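Local coordinates for protein putative branched-chain amino acid ABC transporter (Chromobacterium violaceum, PDB 4PYR) that binds glutathione, has the fold of the periplasmic binding proteins and may regulate the activity of a partner enzyme, at residues G25-A30 against L38-A43; V62-L67 against R259-L264; L181-A186 against G209-L214; V217-I220 against F225-P228. All coordinates share one frame; numbering follows the deposited sequence.

In the fold
Contacts 1 and 2 involve strands of the five-stranded parallel sheet. In the other lobe, contact 3 joins helix 183-192, which follows strand 176-180 of the mixed sheet, to the loop before strand 218-220, and contact 4 includes that strand. Centres lie about 10 Å apart for contacts 1 and 2, about 15 Å for contacts 3 and 4, and 26 to 35 Å between the pairs. I64 CD1 and V26 CG1, 4.1 Å apart, bring contacts 1 and 2 into touch. The chain lays down the parallel part of the second sheet, returns to the first with helix 245-265, then adds the antiparallel strands, so both lobes use more than one run of chain.

Contact 1: residues G25-A30 against L38-A43; sequences GVEAAA and LYSVDA
The CD1 methyl of L38 lies over one face of the E27 carboxylate: CD1 is 3.4 Å from OE2 of E27 and almost as near to its CD and OE1, an approach over the flat group rather than in line with it. E27 has two deposited conformers, and the contact, described for one of them, is less certain for that reason. Beyond OE2 comes the hydroxyl of S40, with OG 4.2 Å from OE2 of E27. The E27 chain gets there by folding at chi2 (-72°), which turns its end toward the strand although CB does not point there. L38 carries the rest of the contact. Its CG stands anti to the carbonyl carbon (chi1 -57°) and its chain runs on extended, so that the two methyls fork against the helix. CD1 reaches CB of A30 at 3.9 Å as well as the carboxylate, while CD2 meets CG1 of V26 at 4.0 Å. A30 and V26 are one helical turn apart, linked by the backbone bond from A30 N to V26 O, and they offer L38 a small apolar surface; the E27 carboxylate borders it on the more exposed side. V26 and L38 also both lie on V6 of strand 2-8. Short segment axes of helix and strand run nearly antiparallel (166°) at 10.9 Å. This is the helix packing on the second strand of the beta-alpha-beta unit 2-8, 16-33 and 36-42, the repeating element of the parallel alpha/beta sheet in a periplasmic-binding-protein lobe.

Contact 2: residues V62-L67 against R259-L264; sequences VVIGPL and RLAVQL
V62 and I64, alternate residues of a buried strand, both set their side chains against the single methyl of A261. In V62 chi1 is 56°, which wedges CG1 between the backbone N and the carbonyl carbon and leaves CG2 opposite the N, pointing at the helix. CG2 does most of the touching: it lies 3.8 Å from CB of A261 and 3.5 Å from the carbonyl O of A261, and it also meets CB of L264 at 4.2 Å, one turn further along. The second methyl, CG1, rests beside the same carbonyl oxygen. I64 approaches differently. Its CB does not face the helix, but with chi1 -68° and an almost extended chain the CG1-CD1 arm swings round to A261, CG1 standing 3.9 Å from CB of A261 and CD1 close behind at 4.0 Å from that same CB. The alanine methyl therefore sits in the notch between the two branched residues, and the short side chain lets the backbones come near, with V62 CA and A261 CA only 6.1 Å apart. All four touching residues are buried, and the meeting is wholly apolar apart from the carbonyl of A261. On the far side of the helix the guanidinium of R259 is held by salt bridges to D256 and D276. The axis of 259-264 runs at 161° to that of 62-64, close to antiparallel; the strand is hydrogen-bonded to strand 2-8 through G5 and I7 and to L84 of strand 83-85, while L260 of the helix reaches across to L84.

Contact 3: residues L181-A186 against G209-L214; sequences LDVAQA and GMQPEL
A186 and L214 mark where the backbones come nearest, their CA atoms 7.6 Å apart. The first segment leaves an extended L181 and turns into a helix at D182, whose own backbone is not yet helical. The second, 209-214, is a loop that bends at its end, where L214 N donates to the carbonyl O of Q211. D182 is the N-cap: its OD2 accepts from Q185 N at 3.0 Å, the N-H coming from above the carboxylate plane with a fairly straight 160° bond. The helix begins right there, with A186 N bonded to the D182 carbonyl O.

Across the contact L214 reaches the first turn with both methyls. CD1 lies 3.6 Å from CG2 of V183, while CD2 sits 3.8 Å from the carbonyl O of A186 and 4.1 Å from CB of A186. V183 is turned so that CG1 lies between N and carbonyl carbon (chi1 68°), which sets CG2 opposite the N and facing the loop, and the two side chains meet at about a right angle. The amide end of Q211 touches the same V183 methyl. E213 and L214 continue onto the helix at A187, S191 and K190. The arrangement is that of an Asp N-capped helix after strand 176-180 of an alpha/beta lobe, its first turn covered by the loop that leads into strand 218-220.

Contact 4: residues V217-I220 against F225-P228; sequences VRFI and FLMP
The connection from strand 218-220 into the short helix 223-226 that follows it is bridged by F219 and L226, one from each element. The contact is small and apolar. The CD2 methyl of L226 meets the far end of the phenyl ring, 3.6 Å from CZ of F219 and 4.1 Å from CE2 of F219, coming in obliquely to the ring. With chi1 72° CG of F219 is tucked between the backbone N and the carbonyl carbon, which brings the end of the ring to the helix although the CB direction does not face it. L226 answers with an extended chain (chi2 178°) whose CB does point at the strand; the other methyl, L226 CD1, comes to 4.4 Å from I220 C, the carbonyl carbon. CB of I220 points away from the helix, and its side chain packs on L294 of strand 290-298. The far end of the F219 ring is thus covered by L226, while N206 and M299 also lie against its side chain. M227 is the first residue to leave the helix, which ends after L226. Strand 218-220 lies where the parallel part of the mixed sheet gives way to antiparallel strand 290-298, through backbone bonds of R218 to V199 and G201 and of F219 to G297. The connection lies in the second alpha/beta lobe, consistent with the periplasmic-binding-protein clan, with the side chain of I220 about 12 Å from that of L104, which binds glutathione.

Contact 1: residues G25-A30 against L38-A43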
loop_
_atom_site.group_PDB
_atom_site.type_symbol
_atom_site.label_atom_id
_atom_site.label_comp_id
_atom_site.label_asym_id
_atom_site.label_seq_id
_atom_site.Cartn_x
_atom_site.Cartn_y
_atom_site.Cartn_z
ATOM N N GLY A 25 5.284 -13.241 5.860
ATOM C CA GLY A 25 6.234 -12.153 5.769
ATOM C C GLY A 25 6.765 -11.754 7.139
ATOM O O GLY A 25 7.960 -11.495 7.289
ATOM N N VAL A 26 5.866 -11.652 8.117
ATOM C CA VAL A 26 6.265 -11.376 9.492
ATOM C C VAL A 26 7.269 -12.395 9.962
ATOM O O VAL A 26 8.331 -12.019 10.543
ATOM C CB VAL A 26 5.060 -11.365 10.475
ATOM C CG1 VAL A 26 5.524 -11.177 11.920
ATOM C CG2 VAL A 26 4.051 -10.295 10.099
ATOM N N GLU A 27 6.972 -13.681 9.728
ATOM C CA GLU A 27 7.869 -14.801 10.105
ATOM C C GLU A 27 9.214 -14.663 9.392
ATOM O O GLU A 27 10.277 -14.776 10.019
ATOM C CB GLU A 27 7.294 -16.174 9.679
ATOM C CG GLU A 27 6.086 -16.679 10.460
ATOM C CD GLU A 27 6.367 -17.148 11.889
ATOM O OE1 GLU A 27 7.527 -17.509 12.240
ATOM O OE2 GLU A 27 5.397 -17.153 12.676
ATOM N N ALA A 28 9.181 -14.451 8.080
ATOM C CA ALA A 28 10.438 -14.302 7.305
ATOM C C ALA A 28 11.363 -13.204 7.917
ATOM O O ALA A 28 12.577 -13.382 8.051
ATOM C CB ALA A 28 10.135 -13.983 5.851
ATOM N N ALA A 29 10.772 -12.072 8.276
ATOM C CA ALA A 29 11.530 -10.963 8.798
ATOM C C ALA A 29 12.053 -11.339 10.218
ATOM O O ALA A 29 13.193 -11.016 10.560
ATOM C CB ALA A 29 10.674 -9.719 8.853
ATOM N N ALA A 30 11.220 -12.006 11.026
ATOM C CA ALA A 30 11.657 -12.434 12.345
ATOM C C ALA A 30 12.843 -13.392 12.277
ATOM O O ALA A 30 13.785 -13.314 13.083
ATOM C CB ALA A 30 10.508 -13.102 13.096
ATOM N N LEU A 38 7.826 -13.999 18.466
ATOM C CA LEU A 38 6.452 -13.912 18.022
ATOM C C LEU A 38 5.508 -14.713 18.937
ATOM O O LEU A 38 5.821 -15.824 19.364
ATOM C CB LEU A 38 6.342 -14.457 16.592
ATOM C CG LEU A 38 7.226 -13.812 15.527
ATOM C CD1 LEU A 38 6.959 -14.454 14.135
ATOM C CD2 LEU A 38 7.029 -12.334 15.424
ATOM N N TYR A 39 4.343 -14.138 19.179
ATOM C CA TYR A 39 3.221 -14.814 19.841
ATOM C C TYR A 39 2.082 -14.738 18.845
ATOM O O TYR A 39 1.605 -13.673 18.496
ATOM C CB TYR A 39 2.903 -14.054 21.144
ATOM C CG TYR A 39 1.643 -14.446 21.867
ATOM C CD1 TYR A 39 0.377 -14.100 21.374
ATOM C CD2 TYR A 39 1.703 -15.132 23.074
ATOM C CE1 TYR A 39 -0.786 -14.443 22.063
ATOM C CE2 TYR A 39 0.540 -15.474 23.764
ATOM C CZ TYR A 39 -0.694 -15.129 23.253
ATOM O OH TYR A 39 -1.852 -15.461 23.939
ATOM N N SER A 40 1.693 -15.880 18.295
ATOM C CA SER A 40 0.752 -15.865 17.182
ATOM C C SER A 40 -0.563 -16.399 17.649
ATOM O O SER A 40 -0.637 -17.460 18.247
ATOM C CB SER A 40 1.294 -16.760 16.064
ATOM O OG SER A 40 2.523 -16.217 15.593
ATOM N N VAL A 41 -1.619 -15.636 17.391
ATOM C CA VAL A 41 -2.949 -16.117 17.668
ATOM C C VAL A 41 -3.896 -15.649 16.560
ATOM O O VAL A 41 -3.724 -14.579 15.950
ATOM C CB VAL A 41 -3.415 -15.646 19.048
ATOM C CG1 VAL A 41 -3.607 -14.158 19.019
ATOM C CG2 VAL A 41 -4.685 -16.365 19.488
ATOM N N ASP A 42 -4.855 -16.506 16.258
ATOM C CA ASP A 42 -5.937 -16.121 15.351
ATOM C C ASP A 42 -7.019 -15.353 16.084
ATOM O O ASP A 42 -7.462 -15.809 17.109
ATOM C CB ASP A 42 -6.600 -17.349 14.750
ATOM C CG ASP A 42 -5.711 -18.062 13.767
ATOM O OD1 ASP A 42 -4.693 -17.489 13.357
ATOM O OD2 ASP A 42 -6.067 -19.187 13.384
ATOM N N ALA A 43 -7.446 -14.214 15.540
ATOM C CA ALA A 43 -8.576 -13.490 16.077
ATOM C C ALA A 43 -9.081 -12.525 15.023
ATOM O O ALA A 43 -8.294 -11.941 14.231
ATOM C CB ALA A 43 -8.144 -12.688 17.313
#

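Contact 2: residues V62-L67 against R259-L264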
loop_
_atom_site.group_PDB
_atom_site.type_symbol
_atom_site.label_atom_id
_atom_site.label_comp_id
_atom_site.label_asym_id
_atom_site.label_seq_id
_atom_site.Cartn_x
_atom_site.Cartn_y
_atom_site.Cartn_z
ATOM N N VAL A 62 4.097 -5.347 21.802
ATOM C CA VAL A 62 3.617 -4.645 20.620
ATOM C C VAL A 62 2.784 -5.674 19.840
ATOM O O VAL A 62 2.970 -6.862 20.020
ATOM C CB VAL A 62 4.820 -4.180 19.769
ATOM C CG1 VAL A 62 5.706 -5.366 19.414
ATOM C CG2 VAL A 62 4.426 -3.348 18.563
ATOM N N VAL A 63 1.833 -5.183 19.073
ATOM C CA VAL A 63 0.936 -6.040 18.304
ATOM C C VAL A 63 0.923 -5.648 16.845
ATOM O O VAL A 63 1.000 -4.475 16.513
ATOM C CB VAL A 63 -0.487 -5.990 18.914
ATOM C CG1 VAL A 63 -1.532 -6.533 17.954
ATOM C CG2 VAL A 63 -0.528 -6.773 20.218
ATOM N N ILE A 64 0.933 -6.683 15.983
ATOM C CA ILE A 64 0.652 -6.540 14.553
ATOM C C ILE A 64 -0.748 -7.085 14.347
ATOM O O ILE A 64 -1.046 -8.207 14.765
ATOM C CB ILE A 64 1.643 -7.345 13.699
ATOM C CG1 ILE A 64 3.022 -6.686 13.830
ATOM C CG2 ILE A 64 1.169 -7.398 12.231
ATOM C CD1 ILE A 64 4.139 -7.576 13.299
ATOM N N GLY A 65 -1.601 -6.260 13.738
ATOM C CA GLY A 65 -2.997 -6.587 13.595
ATOM C C GLY A 65 -3.839 -5.598 14.360
ATOM O O GLY A 65 -3.316 -4.806 15.133
ATOM N N PRO A 66 -5.149 -5.653 14.145
ATOM C CA PRO A 66 -5.897 -6.570 13.290
ATOM C C PRO A 66 -5.929 -6.169 11.818
ATOM O O PRO A 66 -5.326 -5.185 11.392
ATOM C CB PRO A 66 -7.343 -6.482 13.830
ATOM C CG PRO A 66 -7.354 -5.453 14.882
ATOM C CD PRO A 66 -6.036 -4.748 14.865
ATOM N N LEU A 67 -6.629 -6.994 11.054
ATOM C CA LEU A 67 -6.691 -6.824 9.608
ATOM C C LEU A 67 -8.009 -6.250 9.131
ATOM O O LEU A 67 -8.008 -5.418 8.224
ATOM C CB LEU A 67 -6.376 -8.144 8.914
ATOM C CG LEU A 67 -6.198 -8.105 7.398
ATOM C CD1 LEU A 67 -5.131 -7.101 6.964
ATOM C CD2 LEU A 67 -5.820 -9.490 6.898
ATOM N N ARG A 259 9.108 -5.126 11.101
ATOM C CA ARG A 259 10.159 -4.150 11.336
ATOM C C ARG A 259 9.669 -2.956 12.108
ATOM O O ARG A 259 10.370 -2.484 13.005
ATOM C CB ARG A 259 10.807 -3.716 10.046
ATOM C CG ARG A 259 11.451 -4.908 9.286
ATOM C CD ARG A 259 11.932 -4.576 7.860
ATOM N NE ARG A 259 12.968 -3.554 7.845
ATOM C CZ ARG A 259 13.190 -2.670 6.894
ATOM N NH1 ARG A 259 12.422 -2.614 5.808
ATOM N NH2 ARG A 259 14.192 -1.828 7.003
ATOM N N LEU A 260 8.492 -2.468 11.737
ATOM C CA LEU A 260 7.872 -1.334 12.466
ATOM C C LEU A 260 7.503 -1.699 13.880
ATOM O O LEU A 260 7.723 -0.894 14.806
ATOM C CB LEU A 260 6.637 -0.825 11.760
ATOM C CG LEU A 260 6.827 0.081 10.593
ATOM C CD1 LEU A 260 5.436 0.381 10.033
ATOM C CD2 LEU A 260 7.503 1.356 11.006
ATOM N N ALA A 261 6.960 -2.894 14.078
ATOM C CA ALA A 261 6.619 -3.357 15.431
ATOM C C ALA A 261 7.818 -3.334 16.327
ATOM O O ALA A 261 7.737 -2.865 17.477
ATOM C CB ALA A 261 6.033 -4.750 15.383
ATOM N N VAL A 262 8.959 -3.802 15.838
ATOM C CA VAL A 262 10.172 -3.795 16.653
ATOM C C VAL A 262 10.546 -2.367 17.056
ATOM O O VAL A 262 10.905 -2.129 18.204
ATOM C CB VAL A 262 11.359 -4.475 15.938
ATOM C CG1 VAL A 262 12.630 -4.269 16.711
ATOM C CG2 VAL A 262 11.066 -5.969 15.776
ATOM N N GLN A 263 10.412 -1.407 16.140
ATOM C CA GLN A 263 10.709 -0.019 16.468
ATOM C C GLN A 263 9.699 0.591 17.450
ATOM O O GLN A 263 10.099 1.390 18.367
ATOM C CB GLN A 263 10.857 0.791 15.191
ATOM C CG GLN A 263 11.889 0.191 14.226
ATOM C CD GLN A 263 13.273 0.035 14.818
ATOM O OE1 GLN A 263 13.950 -1.020 14.688
ATOM N NE2 GLN A 263 13.717 1.092 15.482
ATOM N N LEU A 264 8.416 0.229 17.243
ATOM C CA LEU A 264 7.320 0.762 18.075
ATOM C C LEU A 264 7.398 0.267 19.506
ATOM O O LEU A 264 6.894 0.937 20.447
ATOM C CB LEU A 264 5.971 0.376 17.485
ATOM C CG LEU A 264 5.584 1.208 16.255
ATOM C CD1 LEU A 264 4.428 0.587 15.480
ATOM C CD2 LEU A 264 5.245 2.643 16.656
#

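Contact 3: residues L181-A186 against G209-L214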
loop_
_atom_site.group_PDB
_atom_site.type_symbol
_atom_site.label_atom_id
_atom_site.label_comp_id
_atom_site.label_asym_id
_atom_site.label_seq_id
_atom_site.Cartn_x
_atom_site.Cartn_y
_atom_site.Cartn_z
ATOM N N LEU A 181 -6.801 3.312 -14.333
ATOM C CA LEU A 181 -7.516 2.492 -15.279
ATOM C C LEU A 181 -7.100 1.059 -15.028
ATOM O O LEU A 181 -5.924 0.780 -14.703
ATOM C CB LEU A 181 -7.089 2.974 -16.685
ATOM C CG LEU A 181 -7.846 2.479 -17.906
ATOM C CD1 LEU A 181 -9.332 2.713 -17.742
ATOM C CD2 LEU A 181 -7.257 3.104 -19.158
ATOM N N ASP A 182 -8.054 0.135 -15.180
ATOM C CA ASP A 182 -7.778 -1.272 -15.001
ATOM C C ASP A 182 -6.747 -1.739 -16.051
ATOM O O ASP A 182 -6.646 -1.174 -17.151
ATOM C CB ASP A 182 -9.068 -2.071 -15.153
ATOM C CG ASP A 182 -9.762 -1.793 -16.486
ATOM O OD1 ASP A 182 -10.404 -0.709 -16.635
ATOM O OD2 ASP A 182 -9.593 -2.592 -17.416
ATOM N N VAL A 183 -5.990 -2.768 -15.707
ATOM C CA VAL A 183 -4.830 -3.155 -16.489
ATOM C C VAL A 183 -5.212 -3.575 -17.915
ATOM O O VAL A 183 -4.489 -3.231 -18.847
ATOM C CB VAL A 183 -3.996 -4.218 -15.722
ATOM C CG1 VAL A 183 -4.724 -5.543 -15.607
ATOM C CG2 VAL A 183 -2.614 -4.384 -16.327
ATOM N N ALA A 184 -6.343 -4.254 -18.091
ATOM C CA ALA A 184 -6.790 -4.631 -19.452
ATOM C C ALA A 184 -7.056 -3.407 -20.347
ATOM O O ALA A 184 -6.531 -3.326 -21.467
ATOM C CB ALA A 184 -8.029 -5.525 -19.421
ATOM N N GLN A 185 -7.825 -2.445 -19.827
ATOM C CA GLN A 185 -8.092 -1.236 -20.568
ATOM C C GLN A 185 -6.848 -0.381 -20.736
ATOM O O GLN A 185 -6.689 0.282 -21.751
ATOM C CB GLN A 185 -9.253 -0.457 -19.946
ATOM C CG GLN A 185 -10.592 -1.189 -20.174
ATOM C CD GLN A 185 -11.825 -0.374 -19.811
ATOM O OE1 GLN A 185 -11.899 0.240 -18.728
ATOM N NE2 GLN A 185 -12.827 -0.383 -20.712
ATOM N N ALA A 186 -5.970 -0.360 -19.722
ATOM C CA ALA A 186 -4.745 0.406 -19.832
ATOM C C ALA A 186 -3.879 -0.075 -20.950
ATOM O O ALA A 186 -3.276 0.734 -21.666
ATOM C CB ALA A 186 -3.979 0.334 -18.532
ATOM N N GLY A 209 3.531 -11.235 -14.514
ATOM C CA GLY A 209 3.521 -11.940 -15.811
ATOM C C GLY A 209 3.916 -11.072 -17.008
ATOM O O GLY A 209 4.432 -9.962 -16.862
HETATM N N MSE A 210 3.684 -11.600 -18.217
HETATM C CA MSE A 210 3.980 -10.866 -19.448
HETATM C C MSE A 210 3.025 -9.729 -19.648
HETATM O O MSE A 210 1.813 -9.953 -19.701
HETATM C CB MSE A 210 3.807 -11.749 -20.685
HETATM C CG MSE A 210 4.854 -11.358 -21.705
HETATM SE SE MSE A 210 6.511 -12.158 -21.039
HETATM C CE MSE A 210 6.464 -13.805 -22.138
ATOM N N GLN A 211 3.554 -8.507 -19.728
ATOM C CA GLN A 211 2.749 -7.291 -19.968
ATOM C C GLN A 211 3.365 -6.458 -21.105
ATOM O O GLN A 211 3.641 -5.283 -20.945
ATOM C CB GLN A 211 2.652 -6.461 -18.659
ATOM C CG GLN A 211 1.852 -7.168 -17.585
ATOM C CD GLN A 211 1.504 -6.243 -16.417
ATOM O OE1 GLN A 211 0.584 -5.453 -16.492
ATOM N NE2 GLN A 211 2.237 -6.377 -15.322
ATOM N N PRO A 212 3.576 -7.075 -22.292
ATOM C CA PRO A 212 4.283 -6.331 -23.352
ATOM C C PRO A 212 3.603 -5.075 -23.859
ATOM O O PRO A 212 4.294 -4.151 -24.313
ATOM C CB PRO A 212 4.384 -7.345 -24.503
ATOM C CG PRO A 212 3.285 -8.303 -24.244
ATOM C CD PRO A 212 3.079 -8.376 -22.764
ATOM N N GLU A 213 2.259 -5.000 -23.732
ATOM C CA GLU A 213 1.554 -3.761 -24.173
ATOM C C GLU A 213 1.790 -2.567 -23.287
ATOM O O GLU A 213 1.616 -1.447 -23.739
ATOM C CB GLU A 213 0.036 -3.947 -24.316
ATOM C CG GLU A 213 -0.321 -4.872 -25.483
ATOM C CD GLU A 213 0.032 -6.307 -25.183
ATOM O OE1 GLU A 213 -0.174 -6.723 -23.992
ATOM O OE2 GLU A 213 0.525 -6.966 -26.078
ATOM N N LEU A 214 2.214 -2.791 -22.037
ATOM C CA LEU A 214 2.443 -1.688 -21.070
ATOM C C LEU A 214 3.919 -1.281 -20.973
ATOM O O LEU A 214 4.315 -0.460 -20.205
ATOM C CB LEU A 214 1.871 -2.084 -19.716
ATOM C CG LEU A 214 0.330 -2.074 -19.657
ATOM C CD1 LEU A 214 -0.232 -2.779 -18.444
ATOM C CD2 LEU A 214 -0.254 -0.685 -19.941
#

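Contact 4: residues V217-I220 against F225-P228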
loop_
_atom_site.group_PDB
_atom_site.type_symbol
_atom_site.label_atom_id
_atom_site.label_comp_id
_atom_site.label_asym_id
_atom_site.label_seq_id
_atom_site.Cartn_x
_atom_site.Cartn_y
_atom_site.Cartn_z
ATOM N N VAL A 217 5.672 2.228 -19.727
ATOM C CA VAL A 217 4.872 2.992 -18.796
ATOM C C VAL A 217 5.690 3.199 -17.534
ATOM O O VAL A 217 6.283 2.261 -16.994
ATOM C CB VAL A 217 3.573 2.263 -18.465
ATOM C CG1 VAL A 217 2.821 2.970 -17.336
ATOM C CG2 VAL A 217 2.690 2.170 -19.741
ATOM N N ARG A 218 5.678 4.435 -17.055
ATOM C CA ARG A 218 6.388 4.775 -15.826
ATOM C C ARG A 218 5.390 4.556 -14.679
ATOM O O ARG A 218 4.226 4.926 -14.755
ATOM C CB ARG A 218 6.853 6.230 -15.848
ATOM C CG ARG A 218 7.834 6.562 -16.967
ATOM C CD ARG A 218 8.485 7.936 -16.802
ATOM N NE ARG A 218 9.643 8.127 -17.669
ATOM C CZ ARG A 218 10.866 7.680 -17.401
ATOM N NH1 ARG A 218 11.116 7.001 -16.287
ATOM N NH2 ARG A 218 11.850 7.878 -18.268
ATOM N N PHE A 219 5.814 3.873 -13.635
ATOM C CA PHE A 219 4.892 3.610 -12.537
ATOM C C PHE A 219 5.646 3.627 -11.208
ATOM O O PHE A 219 6.859 3.708 -11.172
ATOM C CB PHE A 219 4.184 2.274 -12.785
ATOM C CG PHE A 219 5.056 1.065 -12.593
ATOM C CD1 PHE A 219 6.020 0.733 -13.519
ATOM C CD2 PHE A 219 4.903 0.248 -11.476
ATOM C CE1 PHE A 219 6.840 -0.360 -13.330
ATOM C CE2 PHE A 219 5.685 -0.887 -11.312
ATOM C CZ PHE A 219 6.673 -1.174 -12.216
ATOM N N ILE A 220 4.872 3.658 -10.127
ATOM C CA ILE A 220 5.432 3.577 -8.784
ATOM C C ILE A 220 4.962 2.304 -8.135
ATOM O O ILE A 220 3.838 1.843 -8.353
ATOM C CB ILE A 220 5.084 4.832 -7.922
ATOM C CG1 ILE A 220 3.584 5.071 -7.859
ATOM C CG2 ILE A 220 5.764 6.076 -8.509
ATOM C CD1 ILE A 220 3.209 6.191 -6.906
ATOM N N PHE A 225 9.786 -4.847 -5.294
ATOM C CA PHE A 225 9.799 -5.200 -6.721
ATOM C C PHE A 225 10.810 -4.389 -7.533
ATOM O O PHE A 225 11.444 -4.908 -8.470
ATOM C CB PHE A 225 8.394 -4.976 -7.337
ATOM C CG PHE A 225 7.289 -5.748 -6.647
ATOM C CD1 PHE A 225 7.307 -7.104 -6.557
ATOM C CD2 PHE A 225 6.231 -5.076 -6.092
ATOM C CE1 PHE A 225 6.280 -7.793 -5.935
ATOM C CE2 PHE A 225 5.223 -5.746 -5.431
ATOM C CZ PHE A 225 5.233 -7.104 -5.370
ATOM N N LEU A 226 10.946 -3.102 -7.242
ATOM C CA LEU A 226 11.665 -2.191 -8.126
ATOM C C LEU A 226 13.152 -1.961 -7.789
ATOM O O LEU A 226 13.857 -1.380 -8.605
ATOM C CB LEU A 226 10.952 -0.840 -8.171
ATOM C CG LEU A 226 9.550 -0.877 -8.744
ATOM C CD1 LEU A 226 8.924 0.496 -8.694
ATOM C CD2 LEU A 226 9.571 -1.427 -10.166
HETATM N N MSE A 227 13.583 -2.329 -6.581
HETATM C CA MSE A 227 14.923 -1.988 -6.111
HETATM C C MSE A 227 15.566 -3.211 -5.518
HETATM O O MSE A 227 15.695 -3.331 -4.310
HETATM C CB MSE A 227 14.765 -0.882 -5.060
HETATM C CG MSE A 227 14.282 0.405 -5.693
HETATM SE SE MSE A 227 14.231 1.804 -4.282
HETATM C CE MSE A 227 16.163 1.980 -3.936
ATOM N N PRO A 228 15.993 -4.168 -6.377
ATOM C CA PRO A 228 16.594 -5.397 -5.880
ATOM C C PRO A 228 17.795 -5.157 -4.970
ATOM O O PRO A 228 18.013 -5.941 -4.034
ATOM C CB PRO A 228 17.024 -6.153 -7.153
ATOM C CG PRO A 228 16.668 -5.286 -8.301
ATOM C CD PRO A 228 15.783 -4.185 -7.832
#